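Local coordinates for putative nucleic acid-binding lipoprotein (Klebsiella pneumoniae subsp. pneumoniae MGH 78578, PDB 3F1Z) that is of unknown function but adopts an OB-fold and, as a putative lipoprotein, may bind nucleic acid, at residues F32-P35 with F36-P40; H95-A98 with D99-L103. All coordinates share one frame; numbering follows the deposited sequence.

Contact 1 of 2, residues F32-P35 with F36-P40; sequences FLQP and FTLNP
Phe-36 lays its ring beside the carbonyl oxygen and the ring of Phe-32, one helical turn earlier, and this i to i+4 pair forms the apolar side of the last turns of helix 29-38. The two rings lie obliquely, centroids 5.3 Å apart and planes inclined by 57°, and the closest approach is Phe-32 CZ to Phe-36 CE1 at 3.7 Å. The torsions differ: Phe-32 holds CG anti to its backbone N, whereas in Phe-36 CG stands beside the backbone N (chi1 -66°), which brings its ring edge in plane with Phe-32 O, 3.4 Å from Phe-36 CD1. Pro-35 packs its ring on Ala-43 of helix 40-47. Having no N-H, it can make no bond to the preceding turn, and the helix kinks there, yet Pro-35 O accepts from Asn-39 N at 3.0 Å. Thr-37 grips Leu-33 O twice: the backbone N arrives nearly head-on (C=O...N 170°), while Thr-37 OG1, also 3.0 Å from Leu-33 O, donates from well above the carbonyl plane. On the exposed side Gln-34, bent at chi2, swings NE2 to 3.5 Å from Leu-38 CD1. Asn-39 leaves the helix and caps the next one through OD1 to Lys-42 N. Taken together, the turn is amphipathic: its aromatic pair is flanked by Tyr-47 and Pro-124 and buried, while the hydroxyl of Thr-37 gives Leu-33 O a second donor beside the helical N-H, and Lys-86 ties that hydroxyl to a loop.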
loop_
_atom_site.group_PDB
_atom_site.type_symbol
_atom_site.label_atom_id
_atom_site.label_comp_id
_atom_site.label_asym_id
_atom_site.label_seq_id
_atom_site.Cartn_x
_atom_site.Cartn_y
_atom_site.Cartn_z
ATOM N N PHE A 32 3.506 -3.842 -9.426
ATOM C CA PHE A 32 4.303 -3.081 -8.513
ATOM C C PHE A 32 5.357 -3.940 -7.801
ATOM O O PHE A 32 6.459 -3.465 -7.531
ATOM C CB PHE A 32 3.414 -2.383 -7.500
ATOM C CG PHE A 32 4.185 -1.703 -6.431
ATOM C CD1 PHE A 32 5.041 -0.685 -6.750
ATOM C CD2 PHE A 32 4.066 -2.085 -5.130
ATOM C CE1 PHE A 32 5.737 -0.052 -5.811
ATOM C CE2 PHE A 32 4.792 -1.460 -4.165
ATOM C CZ PHE A 32 5.635 -0.437 -4.506
ATOM N N LEU A 33 5.026 -5.181 -7.479
ATOM C CA LEU A 33 5.981 -6.051 -6.793
ATOM C C LEU A 33 7.019 -6.703 -7.701
ATOM O O LEU A 33 8.042 -7.195 -7.224
ATOM C CB LEU A 33 5.268 -7.108 -5.946
ATOM C CG LEU A 33 4.438 -6.546 -4.776
ATOM C CD1 LEU A 33 3.939 -7.721 -3.944
ATOM C CD2 LEU A 33 5.162 -5.611 -3.901
ATOM N N GLN A 34 6.818 -6.675 -8.990
ATOM C CA GLN A 34 7.763 -7.343 -9.894
ATOM C C GLN A 34 9.237 -6.936 -9.692
ATOM O O GLN A 34 10.087 -7.786 -9.549
ATOM C CB GLN A 34 7.328 -7.175 -11.353
ATOM C CG GLN A 34 8.250 -7.785 -12.405
ATOM C CD GLN A 34 8.482 -9.302 -12.219
ATOM O OE1 GLN A 34 7.624 -10.024 -11.662
ATOM N NE2 GLN A 34 9.662 -9.797 -12.696
ATOM N N PRO A 35 9.526 -5.638 -9.647
ATOM C CA PRO A 35 10.908 -5.205 -9.432
ATOM C C PRO A 35 11.470 -5.642 -8.083
ATOM O O PRO A 35 12.637 -5.927 -8.011
ATOM C CB PRO A 35 10.820 -3.661 -9.481
ATOM C CG PRO A 35 9.554 -3.374 -10.092
ATOM C CD PRO A 35 8.618 -4.484 -9.767
ATOM N N PHE A 36 10.636 -5.655 -7.040
ATOM C CA PHE A 36 11.065 -6.098 -5.703
ATOM C C PHE A 36 11.367 -7.597 -5.698
ATOM O O PHE A 36 12.219 -8.094 -4.929
ATOM C CB PHE A 36 10.016 -5.742 -4.623
ATOM C CG PHE A 36 9.846 -4.234 -4.410
ATOM C CD1 PHE A 36 8.993 -3.499 -5.202
ATOM C CD2 PHE A 36 10.591 -3.569 -3.453
ATOM C CE1 PHE A 36 8.882 -2.134 -5.026
ATOM C CE2 PHE A 36 10.490 -2.213 -3.264
ATOM C CZ PHE A 36 9.659 -1.481 -4.043
ATOM N N THR A 37 10.689 -8.322 -6.559
ATOM C CA THR A 37 10.909 -9.766 -6.683
ATOM C C THR A 37 12.308 -10.000 -7.284
ATOM O O THR A 37 13.014 -10.915 -6.880
ATOM C CB THR A 37 9.738 -10.409 -7.514
ATOM O OG1 THR A 37 8.489 -10.159 -6.812
ATOM C CG2 THR A 37 9.938 -11.917 -7.756
ATOM N N LEU A 38 12.717 -9.144 -8.208
ATOM C CA LEU A 38 14.034 -9.239 -8.838
ATOM C C LEU A 38 15.206 -8.782 -7.907
ATOM O O LEU A 38 16.264 -9.408 -7.841
ATOM C CB LEU A 38 14.045 -8.404 -10.105
ATOM C CG LEU A 38 13.858 -9.103 -11.447
ATOM C CD1 LEU A 38 12.904 -10.315 -11.423
ATOM C CD2 LEU A 38 13.453 -8.073 -12.563
ATOM N N ASN A 39 15.004 -7.672 -7.218
ATOM C CA ASN A 39 16.007 -7.097 -6.360
ATOM C C ASN A 39 15.372 -5.955 -5.538
ATOM O O ASN A 39 15.241 -4.841 -6.019
ATOM C CB ASN A 39 17.173 -6.581 -7.194
ATOM C CG ASN A 39 18.325 -6.130 -6.340
ATOM O OD1 ASN A 39 18.122 -5.604 -5.215
ATOM N ND2 ASN A 39 19.538 -6.395 -6.812
ATOM N N PRO A 40 14.961 -6.243 -4.301
ATOM C CA PRO A 40 14.341 -5.257 -3.445
ATOM C C PRO A 40 15.264 -4.132 -3.052
ATOM O O PRO A 40 14.788 -3.058 -2.789
ATOM C CB PRO A 40 13.953 -6.041 -2.192
ATOM C CG PRO A 40 14.280 -7.439 -2.457
ATOM C CD PRO A 40 15.109 -7.551 -3.645
#

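Contact 2 of 2, residues H95-A98 with D99-L103; sequences HNSA and DVEAL
Asp-99 overlaps the amide of Asn-96, its carboxylate crossing that group obliquely with the two planes 51° apart. Asn-96 ND2 donates to Asp-99 OD2 at 3.1 Å, a somewhat bent bond (141° at the hydrogen) that reaches the oxygen from above the carboxylate plane. Asn-96 OD1 lies against the same group, 3.2 Å from Asp-99 CG. The amide gets there because the side chain of Asn-96 leaves on the far side from the backbone N (chi1 -155°), while Asp-99 keeps CG beside its own N. Asp-99 OD2 has a second donor, Val-131 N, so two bonds hold the carboxylate to both the helix start and a distant strand. Asn-96 occupies the N-cap of helix 97-100, and its backbone O accepts weak bonds from Asp-99 N and Val-100 N. The firmer link is Glu-101 N to Ser-97 O, 2.9 Å and nearly aligned with the carbonyl. Glu-101 CG lies 3.3 Å from Ser-97 O, its chain running on extended, and Val-100 brings CG2 to 3.5 Å from Asn-96 O. A type I turn runs from Val-100 to Leu-103. The short helix packs against the sheet, with Val-100 on Ile-61, Phe-73 and Phe-92 of strands 51-65, 71-78 and 88-93, and with Asp-99 tied to strand 129-131.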
loop_
_atom_site.group_PDB
_atom_site.type_symbol
_atom_site.label_atom_id
_atom_site.label_comp_id
_atom_site.label_asym_id
_atom_site.label_seq_id
_atom_site.Cartn_x
_atom_site.Cartn_y
_atom_site.Cartn_z
ATOM N N HIS A 95 -4.928 9.165 12.073
ATOM C CA HIS A 95 -5.635 10.293 11.476
ATOM C C HIS A 95 -6.371 9.912 10.188
ATOM O O HIS A 95 -7.118 10.719 9.653
ATOM C CB HIS A 95 -4.660 11.444 11.190
ATOM C CG HIS A 95 -3.556 11.060 10.272
ATOM N ND1 HIS A 95 -3.490 11.502 8.968
ATOM C CD2 HIS A 95 -2.498 10.237 10.446
ATOM C CE1 HIS A 95 -2.428 10.973 8.380
ATOM N NE2 HIS A 95 -1.810 10.206 9.258
ATOM N N ASN A 96 -6.173 8.696 9.695
ATOM C CA ASN A 96 -6.835 8.308 8.475
ATOM C C ASN A 96 -7.720 7.103 8.724
ATOM O O ASN A 96 -7.835 6.204 7.885
ATOM C CB ASN A 96 -5.824 8.087 7.320
ATOM C CG ASN A 96 -6.479 8.279 5.957
ATOM O OD1 ASN A 96 -7.673 8.674 5.881
ATOM N ND2 ASN A 96 -5.744 7.980 4.870
ATOM N N SER A 97 -8.384 7.093 9.875
ATOM C CA SER A 97 -9.229 5.983 10.199
ATOM C C SER A 97 -10.490 5.989 9.337
ATOM O O SER A 97 -11.051 4.929 9.077
ATOM C CB SER A 97 -9.510 5.899 11.713
ATOM O OG SER A 97 -10.310 6.928 12.169
ATOM N N ALA A 98 -10.934 7.148 8.875
ATOM C CA ALA A 98 -12.090 7.200 7.954
ATOM C C ALA A 98 -11.838 6.347 6.693
ATOM O O ALA A 98 -12.722 5.604 6.236
ATOM C CB ALA A 98 -12.403 8.623 7.547
ATOM N N ASP A 99 -10.647 6.438 6.123
ATOM C CA ASP A 99 -10.401 5.681 4.916
ATOM C C ASP A 99 -10.421 4.197 5.225
ATOM O O ASP A 99 -10.991 3.404 4.453
ATOM C CB ASP A 99 -9.052 6.004 4.297
ATOM C CG ASP A 99 -9.059 7.207 3.358
ATOM O OD1 ASP A 99 -10.088 7.900 3.206
ATOM O OD2 ASP A 99 -7.954 7.436 2.780
ATOM N N VAL A 100 -9.793 3.831 6.351
ATOM C CA VAL A 100 -9.672 2.433 6.740
ATOM C C VAL A 100 -11.045 1.826 7.001
ATOM O O VAL A 100 -11.305 0.702 6.607
ATOM C CB VAL A 100 -8.762 2.244 7.959
ATOM C CG1 VAL A 100 -8.708 0.767 8.372
ATOM C CG2 VAL A 100 -7.352 2.759 7.655
ATOM N N GLU A 101 -11.921 2.599 7.625
ATOM C CA GLU A 101 -13.257 2.137 7.960
ATOM C C GLU A 101 -14.205 2.000 6.774
ATOM O O GLU A 101 -15.317 1.477 6.923
ATOM C CB GLU A 101 -13.847 3.035 9.028
ATOM C CG GLU A 101 -13.146 2.796 10.355
ATOM C CD GLU A 101 -13.680 3.592 11.530
ATOM O OE1 GLU A 101 -14.790 4.157 11.396
ATOM O OE2 GLU A 101 -12.988 3.620 12.602
ATOM N N ALA A 102 -13.773 2.430 5.598
ATOM C CA ALA A 102 -14.616 2.356 4.399
ATOM C C ALA A 102 -14.181 1.195 3.522
ATOM O O ALA A 102 -14.797 0.904 2.521
ATOM C CB ALA A 102 -14.537 3.688 3.582
ATOM N N LEU A 103 -13.058 0.581 3.840
ATOM C CA LEU A 103 -12.634 -0.589 3.094
ATOM C C LEU A 103 -13.390 -1.812 3.586
ATOM O O LEU A 103 -14.116 -1.765 4.591
ATOM C CB LEU A 103 -11.170 -0.824 3.318
ATOM C CG LEU A 103 -10.231 0.228 2.751
ATOM C CD1 LEU A 103 -8.793 -0.125 3.187
ATOM C CD2 LEU A 103 -10.391 0.291 1.247
#

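Contacts 1 and 2 illustrate two ways in which short helices are attached to a beta framework. They lie on opposite sides of the chain's centre, about 28 Å between centres and about 15 Å between nearest atoms, so they do not touch, and contact 1 closes before contact 2 opens along the chain. Residues 32-40 rest on helix 40-47 and on loops, whereas residues 95-103 rest on strands. In contact 2 a side-chain carboxylate reaches a strand directly; contact 1 relies on rings and on a lysine. Whether either helix takes part in the proposed binding of nucleic acid remains open.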